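Local structure of Alpha/beta hydrolase fold protein (Nakamurella multipartita, 4Y7D) at residues A163-T174 against E200-V208; E178-R189 against A275-P285. The protein is an alpha/beta-hydrolase-fold protein that probably acts as a hydrolase, although the substrate it cleaves is not established. All blocks are in the same frame, centred on the assembly; numbering follows the deposited sequence.

Contact 1: A163-T174 against E200-V208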
loop_
_atom_site.group_PDB
_atom_site.type_symbol
_atom_site.label_atom_id
_atom_site.label_comp_id
_atom_site.label_asym_id
_atom_site.label_seq_id
_atom_site.Cartn_x
_atom_site.Cartn_y
_atom_site.Cartn_z
ATOM N N ALA A 163 3.947 14.690 13.838
ATOM C CA ALA A 163 3.785 15.016 12.414
ATOM C C ALA A 163 3.516 16.484 12.236
ATOM O O ALA A 163 4.000 17.090 11.290
ATOM C CB ALA A 163 2.638 14.221 11.779
ATOM N N ALA A 164 2.741 17.053 13.155
ATOM C CA ALA A 164 2.373 18.479 13.077
ATOM C C ALA A 164 3.486 19.394 13.512
ATOM O O ALA A 164 3.662 20.498 12.960
ATOM C CB ALA A 164 1.122 18.748 13.899
ATOM N N HIS A 165 4.247 18.966 14.519
ATOM C CA HIS A 165 5.128 19.871 15.215
ATOM C C HIS A 165 6.611 19.539 15.220
ATOM O O HIS A 165 7.420 20.426 15.430
ATOM C CB HIS A 165 4.637 20.017 16.646
ATOM C CG HIS A 165 3.262 20.568 16.738
ATOM N ND1 HIS A 165 2.967 21.870 16.409
ATOM C CD2 HIS A 165 2.096 19.990 17.096
ATOM C CE1 HIS A 165 1.672 22.080 16.582
ATOM N NE2 HIS A 165 1.124 20.954 16.996
ATOM N N THR A 166 6.958 18.269 15.029
ATOM C CA THR A 166 8.374 17.827 14.989
ATOM C C THR A 166 8.545 16.905 13.786
ATOM O O THR A 166 8.830 15.689 13.935
ATOM C CB THR A 166 8.812 17.110 16.304
ATOM O OG1 THR A 166 8.098 15.859 16.465
ATOM C CG2 THR A 166 8.593 18.011 17.492
ATOM N N PRO A 167 8.266 17.443 12.577
ATOM C CA PRO A 167 8.161 16.526 11.458
ATOM C C PRO A 167 9.500 15.823 11.147
ATOM O O PRO A 167 9.494 14.610 10.827
ATOM C CB PRO A 167 7.658 17.427 10.308
ATOM C CG PRO A 167 7.992 18.830 10.732
ATOM C CD PRO A 167 7.826 18.796 12.212
ATOM N N GLU A 168 10.618 16.544 11.249
ATOM C CA GLU A 168 11.918 15.915 10.941
ATOM C C GLU A 168 12.195 14.710 11.845
ATOM O O GLU A 168 12.680 13.660 11.386
ATOM C CB GLU A 168 13.065 16.918 10.984
ATOM C CG GLU A 168 14.400 16.311 10.574
ATOM C CD GLU A 168 15.460 17.322 10.164
ATOM O OE1 GLU A 168 15.129 18.483 9.841
ATOM O OE2 GLU A 168 16.642 16.952 10.178
ATOM N N LYS A 169 11.874 14.845 13.133
ATOM C CA LYS A 169 12.044 13.744 14.058
ATOM C C LYS A 169 11.197 12.568 13.652
ATOM O O LYS A 169 11.647 11.435 13.725
ATOM C CB LYS A 169 11.720 14.156 15.520
ATOM C CG LYS A 169 12.805 14.989 16.206
ATOM C CD LYS A 169 12.696 14.913 17.758
ATOM C CE LYS A 169 13.380 16.053 18.525
ATOM N NZ LYS A 169 12.430 16.973 19.240
ATOM N N LEU A 170 9.965 12.821 13.200
ATOM C CA LEU A 170 9.082 11.730 12.788
ATOM C C LEU A 170 9.605 11.057 11.511
ATOM O O LEU A 170 9.596 9.813 11.404
ATOM C CB LEU A 170 7.642 12.193 12.607
ATOM C CG LEU A 170 6.657 11.029 12.375
ATOM C CD1 LEU A 170 6.765 9.889 13.395
ATOM C CD2 LEU A 170 5.214 11.506 12.385
ATOM N N VAL A 171 10.052 11.870 10.548
ATOM C CA VAL A 171 10.621 11.352 9.294
ATOM C C VAL A 171 11.842 10.428 9.608
ATOM O O VAL A 171 11.931 9.305 9.118
ATOM C CB VAL A 171 10.995 12.519 8.347
ATOM C CG1 VAL A 171 11.874 12.042 7.207
ATOM C CG2 VAL A 171 9.743 13.189 7.813
ATOM N N SER A 172 12.730 10.891 10.459
ATOM C CA SER A 172 13.885 10.126 10.873
ATOM C C SER A 172 13.512 8.787 11.522
ATOM O O SER A 172 14.066 7.760 11.170
ATOM C CB SER A 172 14.747 10.954 11.804
ATOM O OG SER A 172 15.935 10.263 12.160
ATOM N N ALA A 173 12.576 8.813 12.455
ATOM C CA ALA A 173 12.118 7.618 13.111
ATOM C C ALA A 173 11.525 6.621 12.141
ATOM O O ALA A 173 11.767 5.411 12.247
ATOM C CB ALA A 173 11.093 7.982 14.171
ATOM N N THR A 174 10.768 7.130 11.170
ATOM C CA THR A 174 10.100 6.292 10.186
ATOM C C THR A 174 11.122 5.647 9.211
ATOM O O THR A 174 11.075 4.448 8.956
ATOM C CB THR A 174 9.036 7.107 9.409
ATOM O OG1 THR A 174 8.088 7.675 10.350
ATOM C CG2 THR A 174 8.318 6.208 8.413
ATOM N N GLU A 200 8.216 14.708 2.097
ATOM C CA GLU A 200 7.992 14.962 3.533
ATOM C C GLU A 200 6.540 14.671 3.876
ATOM O O GLU A 200 6.244 13.961 4.844
ATOM C CB GLU A 200 8.336 16.417 3.893
ATOM C CG GLU A 200 8.107 16.748 5.375
ATOM C CD GLU A 200 8.496 18.147 5.747
ATOM O OE1 GLU A 200 9.149 18.876 4.943
ATOM O OE2 GLU A 200 8.165 18.536 6.883
ATOM N N ARG A 201 5.633 15.229 3.086
ATOM C CA ARG A 201 4.218 15.041 3.328
ATOM C C ARG A 201 3.849 13.566 3.280
ATOM O O ARG A 201 3.123 13.085 4.170
ATOM C CB ARG A 201 3.380 15.836 2.323
ATOM C CG ARG A 201 1.894 15.557 2.455
ATOM C CD ARG A 201 1.037 16.435 1.551
ATOM N NE ARG A 201 1.557 16.484 0.181
ATOM C CZ ARG A 201 1.000 17.189 -0.800
ATOM N NH1 ARG A 201 1.556 17.180 -1.991
ATOM N NH2 ARG A 201 -0.123 17.877 -0.594
ATOM N N PHE A 202 4.343 12.838 2.261
ATOM C CA PHE A 202 4.046 11.412 2.156
ATOM C C PHE A 202 4.492 10.673 3.405
ATOM O O PHE A 202 3.725 9.858 3.978
ATOM C CB PHE A 202 4.736 10.760 0.935
ATOM C CG PHE A 202 4.522 9.289 0.843
ATOM C CD1 PHE A 202 3.408 8.765 0.181
ATOM C CD2 PHE A 202 5.418 8.399 1.412
ATOM C CE1 PHE A 202 3.189 7.411 0.114
ATOM C CE2 PHE A 202 5.193 7.030 1.358
ATOM C CZ PHE A 202 4.075 6.526 0.703
ATOM N N THR A 203 5.728 10.947 3.844
ATOM C CA THR A 203 6.287 10.222 4.966
ATOM C C THR A 203 5.501 10.452 6.267
ATOM O O THR A 203 5.267 9.515 7.034
ATOM C CB THR A 203 7.789 10.553 5.158
ATOM O OG1 THR A 203 8.491 10.331 3.932
ATOM C CG2 THR A 203 8.408 9.674 6.256
ATOM N N LEU A 204 5.141 11.705 6.517
ATOM C CA LEU A 204 4.387 12.057 7.712
ATOM C C LEU A 204 3.007 11.408 7.715
ATOM O O LEU A 204 2.566 10.829 8.752
ATOM C CB LEU A 204 4.279 13.586 7.828
ATOM C CG LEU A 204 5.588 14.348 7.988
ATOM C CD1 LEU A 204 5.344 15.845 7.869
ATOM C CD2 LEU A 204 6.271 14.030 9.303
ATOM N N GLU A 205 2.349 11.426 6.560
ATOM C CA GLU A 205 1.020 10.805 6.470
ATOM C C GLU A 205 1.073 9.305 6.729
ATOM O O GLU A 205 0.234 8.778 7.457
ATOM C CB GLU A 205 0.366 11.158 5.152
ATOM C CG GLU A 205 -0.043 12.620 5.180
ATOM C CD GLU A 205 -0.699 13.142 3.916
ATOM O OE1 GLU A 205 -0.879 12.350 2.991
ATOM O OE2 GLU A 205 -1.000 14.370 3.861
ATOM N N LEU A 206 2.061 8.625 6.134
ATOM C CA LEU A 206 2.187 7.184 6.304
ATOM C C LEU A 206 2.628 6.828 7.715
ATOM O O LEU A 206 2.141 5.796 8.270
ATOM C CB LEU A 206 3.120 6.574 5.244
ATOM C CG LEU A 206 2.385 6.126 3.974
ATOM C CD1 LEU A 206 1.451 4.981 4.359
ATOM C CD2 LEU A 206 1.597 7.217 3.291
ATOM N N ALA A 207 3.483 7.665 8.312
ATOM C CA ALA A 207 3.896 7.422 9.727
ATOM C C ALA A 207 2.705 7.405 10.696
ATOM O O ALA A 207 2.578 6.521 11.571
ATOM C CB ALA A 207 4.935 8.450 10.151
ATOM N N VAL A 208 1.817 8.367 10.557
ATOM C CA VAL A 208 0.612 8.413 11.377
ATOM C C VAL A 208 -0.311 7.209 11.101
ATOM O O VAL A 208 -0.884 6.642 12.041
ATOM C CB VAL A 208 -0.127 9.753 11.167
ATOM C CG1 VAL A 208 -1.488 9.743 11.846
ATOM C CG2 VAL A 208 0.722 10.897 11.712
#
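In the helical insertion between strands 124-130 and 242-247, where many alpha/beta hydrolases carry a cap, Leu204 of helix 197-209 fits as a knob into a hole formed by Ala163, Pro167, Leu170 and Val171. Helix 167-177 crosses helix 197-209 at 71°, with the segment axes 9.4 Å apart, and the end of helix 153-165 adds Ala163. With CG anti to the carbonyl carbon (chi1 -63°), Leu204 carries its branched end toward helix 167-177. There Leu204 CD1 lies against Pro167 CB at 3.7 Å, while Leu204 CD2 covers the backbone of Pro167 and reaches Val171 CG2 at 3.9 Å, with Leu170 CB also beside it. Further along, Ala207 CB meets the branched end of Leu170, 3.8 Å from CD2, and touches Thr174 OG1 at 3.3 Å. That hydroxyl is turned back to its own helix, Thr174 OG1 giving its hydrogen bond to Leu170 O (2.8 Å) from 37° above the carbonyl plane. Thr174 N binds the same oxygen from the opposite face, so two donors grip it. Thr203 presents CG2 to the methyls of both Val171 and Thr174, while its OG1 is bonded to Lys199 O within helix 197-209. Val208 CG2 rests on Ala163 CB at 3.8 Å, and the extended Glu200 lays OE2 beside the Pro167 ring, 3.6 Å from CB. Since both threonine hydroxyls are paired inside their own helices and offer methyls to the partner, the helices are held together by the fit of aliphatic groups rather than by directional bonds, an apolar joint within the insertion.

Contact 2: E178-R189 against A275-P285. With NA (sodium ion), chain D.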
loop_
_atom_site.group_PDB
_atom_site.type_symbol
_atom_site.label_atom_id
_atom_site.label_comp_id
_atom_site.label_asym_id
_atom_site.label_seq_id
_atom_site.Cartn_x
_atom_site.Cartn_y
_atom_site.Cartn_z
ATOM N N GLU A 178 11.852 1.561 8.942
ATOM C CA GLU A 178 11.380 0.871 7.738
ATOM C C GLU A 178 12.478 0.336 6.849
ATOM O O GLU A 178 12.202 -0.156 5.731
ATOM C CB GLU A 178 10.432 1.791 6.963
ATOM C CG GLU A 178 9.160 2.073 7.747
ATOM C CD GLU A 178 8.395 0.797 8.022
ATOM O OE1 GLU A 178 8.038 0.094 7.062
ATOM O OE2 GLU A 178 8.104 0.523 9.210
ATOM N N GLY A 179 13.714 0.421 7.349
ATOM C CA GLY A 179 14.876 -0.058 6.606
ATOM C C GLY A 179 15.961 -0.596 7.512
ATOM O O GLY A 179 15.886 -0.472 8.772
ATOM N N HIS A 180 16.959 -1.188 6.859
ATOM C CA HIS A 180 18.168 -1.697 7.516
ATOM C C HIS A 180 19.348 -0.761 7.308
ATOM O O HIS A 180 20.499 -1.190 7.441
ATOM C CB HIS A 180 18.523 -3.058 6.914
ATOM C CG HIS A 180 17.554 -4.147 7.248
ATOM N ND1 HIS A 180 17.298 -4.543 8.546
ATOM C CD2 HIS A 180 16.831 -4.967 6.455
ATOM C CE1 HIS A 180 16.427 -5.539 8.535
ATOM N NE2 HIS A 180 16.138 -5.825 7.281
ATOM N N LEU A 181 19.090 0.514 7.033
ATOM C CA LEU A 181 20.147 1.476 6.765
ATOM C C LEU A 181 20.988 1.824 7.990
ATOM O O LEU A 181 20.504 1.803 9.126
ATOM C CB LEU A 181 19.560 2.770 6.189
ATOM C CG LEU A 181 18.768 2.716 4.872
ATOM C CD1 LEU A 181 18.258 4.080 4.523
ATOM C CD2 LEU A 181 19.620 2.205 3.717
ATOM N N SER A 182 22.248 2.177 7.730
ATOM C CA SER A 182 23.129 2.755 8.733
ATOM C C SER A 182 22.556 4.089 9.207
ATOM O O SER A 182 21.827 4.742 8.488
ATOM C CB SER A 182 24.518 3.002 8.151
ATOM O OG SER A 182 24.516 4.088 7.219
ATOM N N LYS A 183 22.954 4.511 10.397
ATOM C CA LYS A 183 22.604 5.822 10.951
ATOM C C LYS A 183 22.883 6.910 9.921
ATOM O O LYS A 183 22.079 7.816 9.692
ATOM C CB LYS A 183 23.457 6.082 12.200
ATOM C CG LYS A 183 22.862 6.975 13.275
ATOM C CD LYS A 183 23.685 6.864 14.565
ATOM C CE LYS A 183 23.627 5.465 15.200
ATOM N NZ LYS A 183 22.253 5.037 15.610
ATOM N N GLU A 184 24.067 6.810 9.308
ATOM C CA GLU A 184 24.549 7.813 8.363
ATOM C C GLU A 184 23.651 7.863 7.107
ATOM O O GLU A 184 23.268 8.943 6.630
ATOM C CB GLU A 184 26.027 7.521 8.006
ATOM C CG GLU A 184 27.034 7.749 9.153
ATOM C CD GLU A 184 27.110 6.606 10.181
ATOM O OE1 GLU A 184 26.438 5.558 10.009
ATOM O OE2 GLU A 184 27.882 6.768 11.183
ATOM N N HIS A 185 23.276 6.695 6.606
ATOM C CA HIS A 185 22.400 6.630 5.443
ATOM C C HIS A 185 20.969 7.057 5.741
ATOM O O HIS A 185 20.336 7.701 4.901
ATOM C CB HIS A 185 22.478 5.256 4.795
ATOM C CG HIS A 185 23.779 5.021 4.092
ATOM N ND1 HIS A 185 24.298 3.765 3.872
ATOM C CD2 HIS A 185 24.692 5.897 3.618
ATOM C CE1 HIS A 185 25.458 3.874 3.248
ATOM N NE2 HIS A 185 25.721 5.158 3.090
ATOM N N VAL A 186 20.467 6.713 6.929
ATOM C CA VAL A 186 19.149 7.223 7.383
ATOM C C VAL A 186 19.213 8.764 7.320
ATOM O O VAL A 186 18.314 9.401 6.760
ATOM C CB VAL A 186 18.761 6.758 8.816
ATOM C CG1 VAL A 186 17.515 7.494 9.353
ATOM C CG2 VAL A 186 18.508 5.269 8.852
ATOM N N ALA A 187 20.261 9.370 7.889
ATOM C CA ALA A 187 20.359 10.844 7.916
ATOM C C ALA A 187 20.407 11.445 6.516
ATOM O O ALA A 187 19.780 12.474 6.250
ATOM C CB ALA A 187 21.556 11.287 8.729
ATOM N N GLU A 188 21.086 10.768 5.600
ATOM C CA GLU A 188 21.147 11.216 4.208
ATOM C C GLU A 188 19.752 11.200 3.560
ATOM O O GLU A 188 19.379 12.134 2.839
ATOM C CB GLU A 188 22.134 10.354 3.414
ATOM C CG GLU A 188 22.373 10.821 1.977
ATOM C CD GLU A 188 23.530 10.077 1.293
ATOM O OE1 GLU A 188 24.700 10.253 1.694
ATOM O OE2 GLU A 188 23.282 9.319 0.351
ATOM N N ARG A 189 18.978 10.147 3.842
ATOM C CA ARG A 189 17.631 9.991 3.311
ATOM C C ARG A 189 16.708 11.034 3.908
ATOM O O ARG A 189 15.953 11.655 3.205
ATOM C CB ARG A 189 17.091 8.568 3.531
ATOM C CG ARG A 189 15.723 8.349 2.875
ATOM C CD ARG A 189 15.757 8.261 1.334
ATOM N NE ARG A 189 16.393 7.002 0.973
ATOM C CZ ARG A 189 17.661 6.851 0.655
ATOM N NH1 ARG A 189 18.125 5.645 0.467
ATOM N NH2 ARG A 189 18.462 7.902 0.489
ATOM N N ALA A 275 19.452 0.597 -1.424
ATOM C CA ALA A 275 19.388 1.279 -0.129
ATOM C C ALA A 275 17.994 1.871 0.095
ATOM O O ALA A 275 17.805 2.801 0.871
ATOM C CB ALA A 275 20.510 2.322 0.022
ATOM N N GLY A 276 16.992 1.304 -0.544
ATOM C CA GLY A 276 15.615 1.755 -0.335
ATOM C C GLY A 276 14.979 1.092 0.872
ATOM O O GLY A 276 15.120 -0.102 1.078
ATOM N N THR A 277 14.255 1.886 1.641
ATOM C CA THR A 277 13.421 1.409 2.756
ATOM C C THR A 277 12.065 0.922 2.225
ATOM O O THR A 277 11.829 0.888 1.030
ATOM C CB THR A 277 13.145 2.566 3.757
ATOM O OG1 THR A 277 12.320 3.566 3.132
ATOM C CG2 THR A 277 14.389 3.170 4.233
ATOM N N HIS A 278 11.167 0.557 3.122
ATOM C CA HIS A 278 9.804 0.201 2.733
ATOM C C HIS A 278 9.064 1.323 1.973
ATOM O O HIS A 278 8.156 1.041 1.187
ATOM C CB HIS A 278 9.008 -0.231 3.969
ATOM C CG HIS A 278 7.775 -1.006 3.655
ATOM N ND1 HIS A 278 7.764 -2.079 2.770
ATOM C CD2 HIS A 278 6.534 -0.938 4.182
ATOM C CE1 HIS A 278 6.562 -2.620 2.764
ATOM N NE2 HIS A 278 5.797 -1.942 3.610
ATOM N N LEU A 279 9.468 2.583 2.160
ATOM C CA LEU A 279 8.836 3.738 1.511
ATOM C C LEU A 279 9.554 4.152 0.218
ATOM O O LEU A 279 9.203 5.166 -0.408
ATOM C CB LEU A 279 8.852 4.964 2.453
ATOM C CG LEU A 279 7.830 4.958 3.607
ATOM C CD1 LEU A 279 8.090 3.905 4.638
ATOM C CD2 LEU A 279 7.791 6.337 4.270
ATOM N N ALA A 280 10.543 3.385 -0.201
ATOM C CA ALA A 280 11.374 3.779 -1.353
ATOM C C ALA A 280 10.670 4.271 -2.624
ATOM O O ALA A 280 11.141 5.202 -3.265
ATOM C CB ALA A 280 12.310 2.631 -1.707
ATOM N N PHE A 281 9.581 3.637 -3.015
ATOM C CA PHE A 281 8.923 3.970 -4.291
ATOM C C PHE A 281 8.490 5.455 -4.271
ATOM O O PHE A 281 8.412 6.052 -5.322
ATOM C CB PHE A 281 7.744 3.021 -4.496
ATOM C CG PHE A 281 6.888 3.289 -5.702
ATOM C CD1 PHE A 281 7.331 3.042 -6.971
ATOM C CD2 PHE A 281 5.574 3.746 -5.550
ATOM C CE1 PHE A 281 6.491 3.209 -8.052
ATOM C CE2 PHE A 281 4.752 3.963 -6.650
ATOM C CZ PHE A 281 5.211 3.675 -7.897
ATOM N N TRP A 282 8.209 6.009 -3.083
ATOM C CA TRP A 282 7.857 7.399 -2.931
ATOM C C TRP A 282 8.971 8.304 -2.468
ATOM O O TRP A 282 8.951 9.491 -2.825
ATOM C CB TRP A 282 6.648 7.595 -2.003
ATOM C CG TRP A 282 5.374 6.993 -2.575
ATOM C CD1 TRP A 282 4.427 7.627 -3.360
ATOM C CD2 TRP A 282 4.912 5.647 -2.410
ATOM N NE1 TRP A 282 3.411 6.766 -3.667
ATOM C CE2 TRP A 282 3.672 5.543 -3.100
ATOM C CE3 TRP A 282 5.404 4.523 -1.724
ATOM C CZ2 TRP A 282 2.974 4.367 -3.178
ATOM C CZ3 TRP A 282 4.684 3.344 -1.786
ATOM C CH2 TRP A 282 3.467 3.286 -2.506
ATOM N N VAL A 283 9.908 7.806 -1.686
ATOM C CA VAL A 283 10.896 8.690 -1.063
ATOM C C VAL A 283 12.368 8.472 -1.451
ATOM O O VAL A 283 13.223 9.265 -1.063
ATOM C CB VAL A 283 10.751 8.717 0.482
ATOM C CG1 VAL A 283 9.299 9.010 0.858
ATOM C CG2 VAL A 283 11.302 7.450 1.137
ATOM N N HIS A 284 12.674 7.428 -2.217
ATOM C CA HIS A 284 14.082 7.125 -2.574
ATOM C C HIS A 284 14.528 8.167 -3.591
ATOM O O HIS A 284 13.711 8.616 -4.421
ATOM C CB HIS A 284 14.160 5.705 -3.117
ATOM C CG HIS A 284 15.538 5.232 -3.436
ATOM N ND1 HIS A 284 16.203 5.617 -4.579
ATOM C CD2 HIS A 284 16.398 4.429 -2.765
ATOM C CE1 HIS A 284 17.406 5.079 -4.605
ATOM N NE2 HIS A 284 17.545 4.349 -3.519
ATOM N N PRO A 285 15.808 8.568 -3.569
ATOM C CA PRO A 285 16.233 9.649 -4.486
ATOM C C PRO A 285 16.142 9.326 -5.961
ATOM O O PRO A 285 16.113 10.218 -6.741
ATOM C CB PRO A 285 17.700 9.897 -4.092
ATOM C CG PRO A 285 18.109 8.668 -3.315
ATOM C CD PRO A 285 16.861 8.244 -2.598
HETATM NA NA NA D . 16.463 0.182 10.923
HETATM O O HOH W 1 18.012 2.056 10.116
HETATM O O HOH W 2 14.442 -1.617 11.086
HETATM O O HOH W 3 18.287 -1.368 11.398
HETATM O O HOH W 4 16.782 1.158 13.127
#
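Backbone to backbone, Glu178 O accepts a hydrogen bond from His278 N (2.9 Å), tying the chain at Glu178 to the type I turn Thr277-Ala280. Thr277 OG1 caps this turn by accepting from Leu279 N, leaving its CG2 facing Gly179 and Leu181. Glu178 folds back at chi2, bringing OE1 to 3.3 Å from His278 CB and Glu178 CG against Leu279 CD1 at 3.8 Å. The imidazole is bonded through NE2 to Ser107 OG and through ND1 to Asp250 OD2, an arrangement consistent with the catalytic triad of this fold. Leu181 CD2 packs on Ala275, 3.4 Å from its O. Arg189 curls at chi2 and chi3 (72° and 71°) to give NH1 to Ala275 O at 2.9 Å; the oxygen lies near the guanidinium plane, but NH1 stands 50° above the carbonyl plane. Pro285 CD covers one face of the Arg189 guanidinium, 3.5 Å from NH2, which also binds Gln192 OE1. A leucine in place of Arg189 would probably leave Ala275 O without this donor and Pro285 without its flat partner. Gly179 O binds the sodium ion at 2.3 Å, with Ala176 O and four waters. Two main-chain oxygens, Glu178 O and Ala275 O, thus accept across the contact, one from a backbone N-H and one from Arg189, so the loop carrying His278 is tied at two points with side-chain packing between them.

Contacts 1 and 2 lie with their centres about 14 Å apart, and helix 197-209 of contact 1 packs against 275-285 of contact 2. Its Phe202 stacks on Trp282, with Phe202 CZ 3.3 Å from Trp282 CD2, and Thr203 CG2 approaches Leu279 CD2 at 3.9 Å. In addition, helices 167-177 and 183-194 meet where Ser172 O touches Val186 CG1, also at 3.9 Å. The helices joined in contact 1 therefore abut the loop that carries His278, the probable triad histidine, and contact 2 fastens that loop to the same helical insertion. The sodium ion sits at contact 2, about 10 Å from the side chain of Thr174.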